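Local coordinates for endo-1,4-b-d-mannanase (Trichoderma reesei, PDB 1QNR), which probably hydrolyses the internal beta-1,4 linkages of mannans, as an endo-acting mannanase of glycoside hydrolase family 5, at residues 25-30 and 54-59; 186-191 and 230-235. All blocks are in the same frame, centred on the assembly; numbering follows the deposited sequence.

Contact 1 of 2, residues 25-30 and 54-59; sequences NCYWCS and RVWGFN
Tyr27 sets its CB over one face of the Trp56 indole, 3.4 Å from the centroid of the five-membered ring. This CH-pi contact is almost straight above the ring. Tyr27 CG sits between its backbone N and carbonyl carbon (chi1 79°), and the phenol passes the indole obliquely, its plane turned 38° from the five-membered ring. Phe58 CZ lies against the other indole face. The indole edge meets Arg54: Trp56 CZ3 stands 3.6 Å above the guanidinium plane. Asn25 and Arg54 run side by side, their flat ends nearly perpendicular. Arg54 NH1 donates to Asn25 OD1 at 2.9 Å, with the oxygen in the guanidinium plane. Glu165, Glu275 and Glu276 form salt bridges with the same arginine. Ser30 OG donates to Trp56 O at 2.8 Å. With an alanine at Trp56, Tyr27 CB would probably lose the ring face beneath it, and the guanidinium the ring edge over its face, with a gap opened beside Phe58. Cys26 N bonds Arg54 O at 2.8 Å, part of the parallel pairing of strands 21-25 and 52-54 where they end in the TIM barrel. Strand 300-309 flanks Asn25, strand 105-109 flanks Val55 and Trp56, and helix 35-47 packs on Cys29.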
ATOM      1  N   ASN A  25       2.140   7.678   1.946  1.00  7.72           N
ATOM      2  CA  ASN A  25       2.859   6.442   2.247  1.00  7.31           C
ATOM      3  C   ASN A  25       3.908   6.684   3.319  1.00  6.75           C
ATOM      4  O   ASN A  25       4.657   7.702   3.260  1.00  7.39           O
ATOM      5  CB  ASN A  25       3.636   5.909   0.981  1.00  8.13           C
ATOM      6  CG  ASN A  25       2.643   5.287   0.018  1.00  8.08           C
ATOM      7  OD1 ASN A  25       2.298   4.081   0.054  1.00  8.01           O
ATOM      8  ND2 ASN A  25       2.098   6.084  -0.936  1.00  7.86           N
ATOM      9  N   CYS A  26       3.936   5.828   4.347  1.00  7.53           N
ATOM     10  CA  CYS A  26       4.949   5.870   5.423  1.00  8.26           C
ATOM     11  C   CYS A  26       5.359   4.465   5.778  1.00  7.71           C
ATOM     12  O   CYS A  26       5.002   3.883   6.825  1.00  7.75           O
ATOM     13  CB  CYS A  26       4.381   6.625   6.639  1.00  9.21           C
ATOM     14  SG  CYS A  26       5.711   6.841   7.941  1.00  9.29           S
ATOM     15  N   TYR A  27       6.104   3.783   4.860  1.00  7.19           N
ATOM     16  CA  TYR A  27       6.416   2.359   5.066  1.00  7.30           C
ATOM     17  C   TYR A  27       7.119   2.155   6.395  1.00  8.25           C
ATOM     18  O   TYR A  27       6.877   1.126   7.079  1.00  8.93           O
ATOM     19  CB  TYR A  27       7.227   1.726   3.886  1.00  8.81           C
ATOM     20  CG  TYR A  27       8.716   2.057   3.898  1.00  7.38           C
ATOM     21  CD1 TYR A  27       9.602   1.263   4.667  1.00  9.05           C
ATOM     22  CD2 TYR A  27       9.213   3.111   3.163  1.00  8.38           C
ATOM     23  CE1 TYR A  27      10.964   1.619   4.699  1.00  8.26           C
ATOM     24  CE2 TYR A  27      10.566   3.455   3.175  1.00  8.67           C
ATOM     25  CZ  TYR A  27      11.406   2.670   3.946  1.00  8.80           C
ATOM     26  OH  TYR A  27      12.790   2.991   3.971  1.00 11.23           O
ATOM     27  N   TRP A  28       7.975   3.128   6.707  1.00  8.14           N
ATOM     28  CA  TRP A  28       8.966   3.010   7.788  1.00  8.24           C
ATOM     29  C   TRP A  28       8.348   3.286   9.157  1.00  8.24           C
ATOM     30  O   TRP A  28       8.932   2.953  10.227  1.00  8.86           O
ATOM     31  CB  TRP A  28      10.126   4.004   7.476  1.00  8.52           C
ATOM     32  CG  TRP A  28       9.693   5.409   7.109  1.00  8.09           C
ATOM     33  CD1 TRP A  28       9.593   5.910   5.833  1.00  8.58           C
ATOM     34  CD2 TRP A  28       9.297   6.511   7.997  1.00  7.21           C
ATOM     35  NE1 TRP A  28       9.116   7.245   5.882  1.00  9.64           N
ATOM     36  CE2 TRP A  28       8.946   7.615   7.200  1.00  7.66           C
ATOM     37  CE3 TRP A  28       9.195   6.656   9.418  1.00  7.83           C
ATOM     38  CZ2 TRP A  28       8.562   8.883   7.691  1.00  8.30           C
ATOM     39  CZ3 TRP A  28       8.751   7.909   9.909  1.00  8.61           C
ATOM     40  CH2 TRP A  28       8.444   8.975   9.047  1.00  8.40           C
ATOM     41  N   CYS A  29       7.101   3.789   9.171  1.00  9.20           N
ATOM     42  CA  CYS A  29       6.431   4.032  10.449  1.00  9.44           C
ATOM     43  C   CYS A  29       6.282   2.748  11.278  1.00  9.41           C
ATOM     44  O   CYS A  29       6.398   2.677  12.521  1.00 10.73           O
ATOM     45  CB  CYS A  29       4.994   4.609  10.095  1.00 12.08           C
ATOM     46  SG  CYS A  29       4.923   6.460   9.757  1.00 12.73           S
ATOM     47  N   SER A  30       6.090   1.602  10.541  1.00  9.09           N
ATOM     48  CA  SER A  30       5.928   0.288  11.213  1.00  9.64           C
ATOM     49  C   SER A  30       7.150  -0.231  11.947  1.00 10.49           C
ATOM     50  O   SER A  30       6.987  -1.195  12.722  1.00 10.92           O
ATOM     51  CB  SER A  30       5.669  -0.826  10.095  1.00 12.22           C
ATOM     52  OG  SER A  30       4.478  -0.390   9.412  1.00 13.06           O
ATOM     53  N   ARG A  54      -0.322   4.568   4.483  1.00  6.84           N
ATOM     54  CA  ARG A  54       0.043   3.184   4.034  1.00  5.96           C
ATOM     55  C   ARG A  54       1.339   2.795   4.733  1.00  6.33           C
ATOM     56  O   ARG A  54       2.361   3.527   4.626  1.00  7.98           O
ATOM     57  CB  ARG A  54       0.071   3.164   2.505  1.00  7.21           C
ATOM     58  CG  ARG A  54       0.365   1.724   1.962  1.00  7.13           C
ATOM     59  CD  ARG A  54      -0.126   1.681   0.490  1.00  6.15           C
ATOM     60  NE  ARG A  54       0.298   0.437  -0.215  1.00  7.12           N
ATOM     61  CZ  ARG A  54       1.438   0.332  -0.943  1.00  6.41           C
ATOM     62  NH1 ARG A  54       2.316   1.349  -0.993  1.00  7.52           N
ATOM     63  NH2 ARG A  54       1.616  -0.796  -1.641  1.00  7.20           N
ATOM     64  N   VAL A  55       1.341   1.674   5.483  1.00  6.19           N
ATOM     65  CA  VAL A  55       2.550   1.239   6.311  1.00  6.52           C
ATOM     66  C   VAL A  55       2.861  -0.201   5.941  1.00  7.48           C
ATOM     67  O   VAL A  55       1.927  -0.973   5.591  1.00  8.83           O
ATOM     68  CB  VAL A  55       2.252   1.418   7.829  1.00  7.37           C
ATOM     69  CG1 VAL A  55       1.883   2.887   8.137  1.00  9.31           C
ATOM     70  CG2 VAL A  55       1.159   0.476   8.360  1.00  8.75           C
ATOM     71  N   TRP A  56       4.137  -0.636   6.086  1.00  7.10           N
ATOM     72  CA  TRP A  56       4.400  -2.096   5.779  1.00  6.90           C
ATOM     73  C   TRP A  56       3.844  -2.996   6.880  1.00  7.30           C
ATOM     74  O   TRP A  56       4.055  -2.804   8.086  1.00  8.57           O
ATOM     75  CB  TRP A  56       5.906  -2.351   5.607  1.00  7.88           C
ATOM     76  CG  TRP A  56       6.492  -1.894   4.274  1.00  6.84           C
ATOM     77  CD1 TRP A  56       7.836  -2.015   4.005  1.00  8.01           C
ATOM     78  CD2 TRP A  56       5.869  -1.361   3.076  1.00  7.45           C
ATOM     79  NE1 TRP A  56       8.071  -1.639   2.698  1.00  8.77           N
ATOM     80  CE2 TRP A  56       6.902  -1.208   2.118  1.00  8.42           C
ATOM     81  CE3 TRP A  56       4.536  -0.981   2.741  1.00  7.83           C
ATOM     82  CZ2 TRP A  56       6.678  -0.745   0.800  1.00  8.76           C
ATOM     83  CZ3 TRP A  56       4.349  -0.491   1.411  1.00  7.65           C
ATOM     84  CH2 TRP A  56       5.398  -0.350   0.428  1.00  7.91           C
ATOM     85  N   GLY A  57       3.194  -4.106   6.464  1.00  6.31           N
ATOM     86  CA  GLY A  57       2.739  -5.128   7.434  1.00  7.74           C
ATOM     87  C   GLY A  57       3.616  -6.360   7.449  1.00  6.54           C
ATOM     88  O   GLY A  57       3.181  -7.407   8.024  1.00 10.82           O
ATOM     89  N   PHE A  58       4.850  -6.249   6.949  1.00  7.03           N
ATOM     90  CA  PHE A  58       5.809  -7.321   6.845  1.00  7.94           C
ATOM     91  C   PHE A  58       7.218  -6.829   7.195  1.00  7.27           C
ATOM     92  O   PHE A  58       7.536  -5.644   7.085  1.00  8.13           O
ATOM     93  CB  PHE A  58       5.862  -7.886   5.358  1.00  7.85           C
ATOM     94  CG  PHE A  58       6.097  -6.801   4.294  1.00  7.22           C
ATOM     95  CD1 PHE A  58       7.429  -6.371   4.012  1.00  7.85           C
ATOM     96  CD2 PHE A  58       5.046  -6.203   3.624  1.00  7.60           C
ATOM     97  CE1 PHE A  58       7.619  -5.362   3.070  1.00  7.64           C
ATOM     98  CE2 PHE A  58       5.240  -5.204   2.651  1.00  8.48           C
ATOM     99  CZ  PHE A  58       6.543  -4.784   2.385  1.00  8.51           C
ATOM    100  N   ASN A  59       8.033  -7.834   7.626  1.00  8.07           N
ATOM    101  CA  ASN A  59       9.489  -7.611   7.796  1.00  7.57           C
ATOM    102  C   ASN A  59      10.069  -9.023   7.950  1.00  8.77           C
ATOM    103  O   ASN A  59      10.122  -9.653   9.027  1.00  8.65           O
ATOM    104  CB  ASN A  59       9.766  -6.692   9.037  1.00  9.10           C
ATOM    105  CG  ASN A  59      11.221  -6.261   9.091  1.00  9.91           C
ATOM    106  OD1 ASN A  59      12.115  -7.024   8.716  1.00 13.53           O
ATOM    107  ND2 ASN A  59      11.540  -5.043   9.577  1.00  9.49           N
TER

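Contact 2 of 2, residues 186-191 and 230-235; sequences SVSQYV and VQIKSL
Ser188, within helix 178-194, comes closest to Ser234, in the type I turn 232-235, with their CA atoms 5.7 Å apart. That turn is closed by the bond from Leu235 N to Ile232 O, 3.2 Å long. Helix and loop touch over a small area, and the two serines carry most of it. Their hydroxyls meet tip to tip: Ser188 OG and Ser234 OG are 2.7 Å apart and hydrogen-bonded. Both side chains use the same torsion. Each OG lies between its own backbone N and carbonyl carbon (chi1 59° for Ser188, 44° for Ser234), which turns the two hydroxyls toward each other. Ser188 OG also bonds Ala184 O, one turn back in its own helix. A water lies beside the pair. It accepts a bond from Gln189 NE2 at 3.0 Å and is hydrogen-bonded to Ser234 OG at 2.8 Å. The Gln189 chain is extended beyond CG, and this carries its amide out to the water. Apolar groups border the hydroxyls. Leu235 CD2 packs on Ser188 CB at 3.7 Å, and Ile232 CG2 comes to 4.1 Å from Ser188 OG. Ile232 also rests on Ala184 and Thr185 of the helix, while Ser188 touches Val200 of strand 199-201. Ser234 O is buried against Ser188 CB and has no hydrogen-bond partner in the model. The contact joins a barrel helix to the loop that leads into strand 238-242. Its chemistry is neutral: no charged group takes part. The polar part consists of one short hydroxyl pair and one water bridge. Because Ser234 OG serves both, a shift of the turn against the helix is likely to disturb the two together.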
ATOM      1  N   SER A 186      -8.185 -16.514  -4.527  1.00  9.83           N
ATOM      2  CA  SER A 186      -8.131 -17.391  -3.355  1.00 10.51           C
ATOM      3  C   SER A 186      -7.682 -16.679  -2.081  1.00  8.94           C
ATOM      4  O   SER A 186      -8.300 -16.872  -0.981  1.00 10.22           O
ATOM      5  CB  SER A 186      -7.160 -18.567  -3.638  1.00 14.46           C
ATOM      6  OG  SER A 186      -7.263 -19.460  -2.532  1.00 21.37           O
ATOM      7  N   VAL A 187      -6.620 -15.821  -2.175  1.00  9.04           N
ATOM      8  CA  VAL A 187      -6.144 -15.189  -0.930  1.00  9.61           C
ATOM      9  C   VAL A 187      -7.160 -14.156  -0.458  1.00  8.47           C
ATOM     10  O   VAL A 187      -7.381 -14.070   0.781  1.00  8.75           O
ATOM     11  CB  VAL A 187      -4.754 -14.545  -1.128  1.00  9.42           C
ATOM     12  CG1 VAL A 187      -4.284 -13.746   0.095  1.00 10.12           C
ATOM     13  CG2 VAL A 187      -3.682 -15.605  -1.471  1.00 11.26           C
ATOM     14  N   SER A 188      -7.783 -13.374  -1.329  1.00  8.14           N
ATOM     15  CA  SER A 188      -8.778 -12.362  -0.819  1.00  8.50           C
ATOM     16  C   SER A 188      -9.974 -13.085  -0.215  1.00  9.12           C
ATOM     17  O   SER A 188     -10.539 -12.579   0.742  1.00  9.05           O
ATOM     18  CB  SER A 188      -9.176 -11.362  -1.902  1.00  8.08           C
ATOM     19  OG  SER A 188      -9.769 -11.994  -3.094  1.00  9.62           O
ATOM     20  N   GLN A 189     -10.448 -14.207  -0.793  1.00  9.16           N
ATOM     21  CA  GLN A 189     -11.487 -15.008  -0.109  1.00  9.39           C
ATOM     22  C   GLN A 189     -11.030 -15.448   1.261  1.00  8.74           C
ATOM     23  O   GLN A 189     -11.839 -15.383   2.252  1.00 10.75           O
ATOM     24  CB  GLN A 189     -11.876 -16.274  -0.946  1.00 10.96           C
ATOM     25  CG  GLN A 189     -12.681 -15.991  -2.190  1.00 12.82           C
ATOM     26  CD  GLN A 189     -12.872 -17.254  -3.050  1.00 17.32           C
ATOM     27  OE1 GLN A 189     -12.609 -18.384  -2.586  1.00 22.05           O
ATOM     28  NE2 GLN A 189     -13.364 -17.043  -4.245  1.00 16.05           N
ATOM     29  N   TYR A 190      -9.767 -15.858   1.449  1.00  8.40           N
ATOM     30  CA  TYR A 190      -9.266 -16.240   2.789  1.00  8.52           C
ATOM     31  C   TYR A 190      -9.283 -15.069   3.737  1.00  8.61           C
ATOM     32  O   TYR A 190      -9.722 -15.196   4.918  1.00  8.04           O
ATOM     33  CB  TYR A 190      -7.842 -16.826   2.629  1.00  9.71           C
ATOM     34  CG  TYR A 190      -7.184 -17.221   3.940  1.00  9.40           C
ATOM     35  CD1 TYR A 190      -7.815 -18.187   4.743  1.00 11.32           C
ATOM     36  CD2 TYR A 190      -6.003 -16.685   4.445  1.00 10.36           C
ATOM     37  CE1 TYR A 190      -7.327 -18.594   6.003  1.00 13.21           C
ATOM     38  CE2 TYR A 190      -5.432 -17.095   5.647  1.00 11.20           C
ATOM     39  CZ  TYR A 190      -6.144 -18.009   6.414  1.00 12.18           C
ATOM     40  OH  TYR A 190      -5.601 -18.377   7.666  1.00 13.96           O
ATOM     41  N   VAL A 191      -8.834 -13.886   3.311  1.00  9.37           N
ATOM     42  CA  VAL A 191      -8.863 -12.710   4.211  1.00  9.25           C
ATOM     43  C   VAL A 191     -10.298 -12.398   4.625  1.00  9.36           C
ATOM     44  O   VAL A 191     -10.553 -12.160   5.845  1.00  9.70           O
ATOM     45  CB  VAL A 191      -8.237 -11.450   3.529  1.00  9.45           C
ATOM     46  CG1 VAL A 191      -8.316 -10.199   4.440  1.00  9.63           C
ATOM     47  CG2 VAL A 191      -6.755 -11.702   3.207  1.00  9.40           C
ATOM     48  N   VAL A 230      -9.525  -6.104 -11.231  1.00 14.19           N
ATOM     49  CA  VAL A 230     -10.524  -5.347 -10.427  1.00 15.72           C
ATOM     50  C   VAL A 230     -11.927  -5.939 -10.532  1.00 15.31           C
ATOM     51  O   VAL A 230     -12.768  -5.532  -9.727  1.00 16.94           O
ATOM     52  CB  VAL A 230     -10.585  -3.870 -10.858  1.00 18.23           C
ATOM     53  CG1 VAL A 230      -9.293  -3.146 -10.559  1.00 20.52           C
ATOM     54  CG2 VAL A 230     -10.967  -3.636 -12.313  1.00 18.21           C
ATOM     55  N   GLN A 231     -12.202  -6.902 -11.373  1.00 13.24           N
ATOM     56  CA  GLN A 231     -13.470  -7.604 -11.457  1.00 15.60           C
ATOM     57  C   GLN A 231     -13.585  -8.724 -10.442  1.00 13.29           C
ATOM     58  O   GLN A 231     -14.693  -9.258 -10.236  1.00 16.92           O
ATOM     59  CB  GLN A 231     -13.694  -8.196 -12.897  1.00 23.23           C
ATOM     60  CG  GLN A 231     -13.968  -7.001 -13.779  1.00 31.85           C
ATOM     61  CD  GLN A 231     -13.841  -7.137 -15.270  1.00 38.44           C
ATOM     62  OE1 GLN A 231     -13.679  -6.064 -15.902  1.00 42.11           O
ATOM     63  NE2 GLN A 231     -13.885  -8.344 -15.790  1.00 39.83           N
ATOM     64  N   ILE A 232     -12.528  -9.106  -9.693  1.00 11.15           N
ATOM     65  CA  ILE A 232     -12.595 -10.159  -8.666  1.00 11.12           C
ATOM     66  C   ILE A 232     -13.556  -9.712  -7.552  1.00 10.78           C
ATOM     67  O   ILE A 232     -13.407  -8.611  -7.023  1.00 11.34           O
ATOM     68  CB  ILE A 232     -11.153 -10.463  -8.118  1.00 11.28           C
ATOM     69  CG1 ILE A 232     -10.267 -11.070  -9.243  1.00 10.87           C
ATOM     70  CG2 ILE A 232     -11.213 -11.377  -6.879  1.00 11.97           C
ATOM     71  CD1 ILE A 232      -8.791 -11.217  -8.847  1.00 11.78           C
ATOM     72  N   LYS A 233     -14.548 -10.550  -7.195  1.00 13.23           N
ATOM     73  CA  LYS A 233     -15.600 -10.115  -6.300  1.00 14.10           C
ATOM     74  C   LYS A 233     -15.141  -9.786  -4.893  1.00 11.65           C
ATOM     75  O   LYS A 233     -15.713  -8.875  -4.262  1.00 12.44           O
ATOM     76  CB  LYS A 233     -16.671 -11.254  -6.179  1.00 19.61           C
ATOM     77  CG  LYS A 233     -17.291 -11.781  -7.442  1.00 25.70           C
ATOM     78  CD  LYS A 233     -18.564 -12.531  -6.997  1.00 30.61           C
ATOM     79  CE  LYS A 233     -18.420 -13.595  -5.922  1.00 32.02           C
ATOM     80  NZ  LYS A 233     -19.678 -14.469  -6.047  1.00 34.63           N
ATOM     81  N   SER A 234     -14.079 -10.503  -4.442  1.00 12.34           N
ATOM     82  CA  SER A 234     -13.552 -10.326  -3.081  1.00 11.24           C
ATOM     83  C   SER A 234     -12.479  -9.240  -3.022  1.00 10.30           C
ATOM     84  O   SER A 234     -11.831  -9.120  -1.936  1.00 11.70           O
ATOM     85  CB  SER A 234     -13.101 -11.686  -2.579  1.00 12.62           C
ATOM     86  OG  SER A 234     -12.364 -12.399  -3.573  1.00 11.90           O
ATOM     87  N   LEU A 235     -12.252  -8.458  -4.085  1.00  8.84           N
ATOM     88  CA  LEU A 235     -11.432  -7.204  -4.001  1.00  9.71           C
ATOM     89  C   LEU A 235     -12.440  -6.075  -4.091  1.00 10.06           C
ATOM     90  O   LEU A 235     -13.267  -5.963  -5.021  1.00 12.48           O
ATOM     91  CB  LEU A 235     -10.369  -7.128  -5.127  1.00 10.13           C
ATOM     92  CG  LEU A 235      -9.327  -8.244  -5.085  1.00  9.98           C
ATOM     93  CD1 LEU A 235      -8.390  -8.122  -6.313  1.00 11.36           C
ATOM     94  CD2 LEU A 235      -8.455  -8.247  -3.828  1.00 10.91           C
TER
HETATM   95  O   HOH W   1     -13.929 -14.217  -5.046  1.00 15.73           O

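Contact 1 lies near the middle of the barrel, its centre about 8 Å from that of the chain. Contact 2 is farther out, at about 16 Å. Their centres are about 22 Å apart, their nearest atoms about 12 Å, and they do not touch. Strand 161-165 lies between them in the sheet: Glu165 reaches Arg54 of contact 1, and this strand pairs with strand 199-201, whose Val200 packs on Ser188 of contact 2. A bound beta-D-mannopyranose lies about 8 Å from the Trp56 side chain. A glycerol, probably from the crystallisation liquor, hydrogen-bonds Trp56 NE1. Contact 1 sits at strand ends near the sugar, consistent with the usual TIM-barrel active site. Contact 2 is peripheral packing.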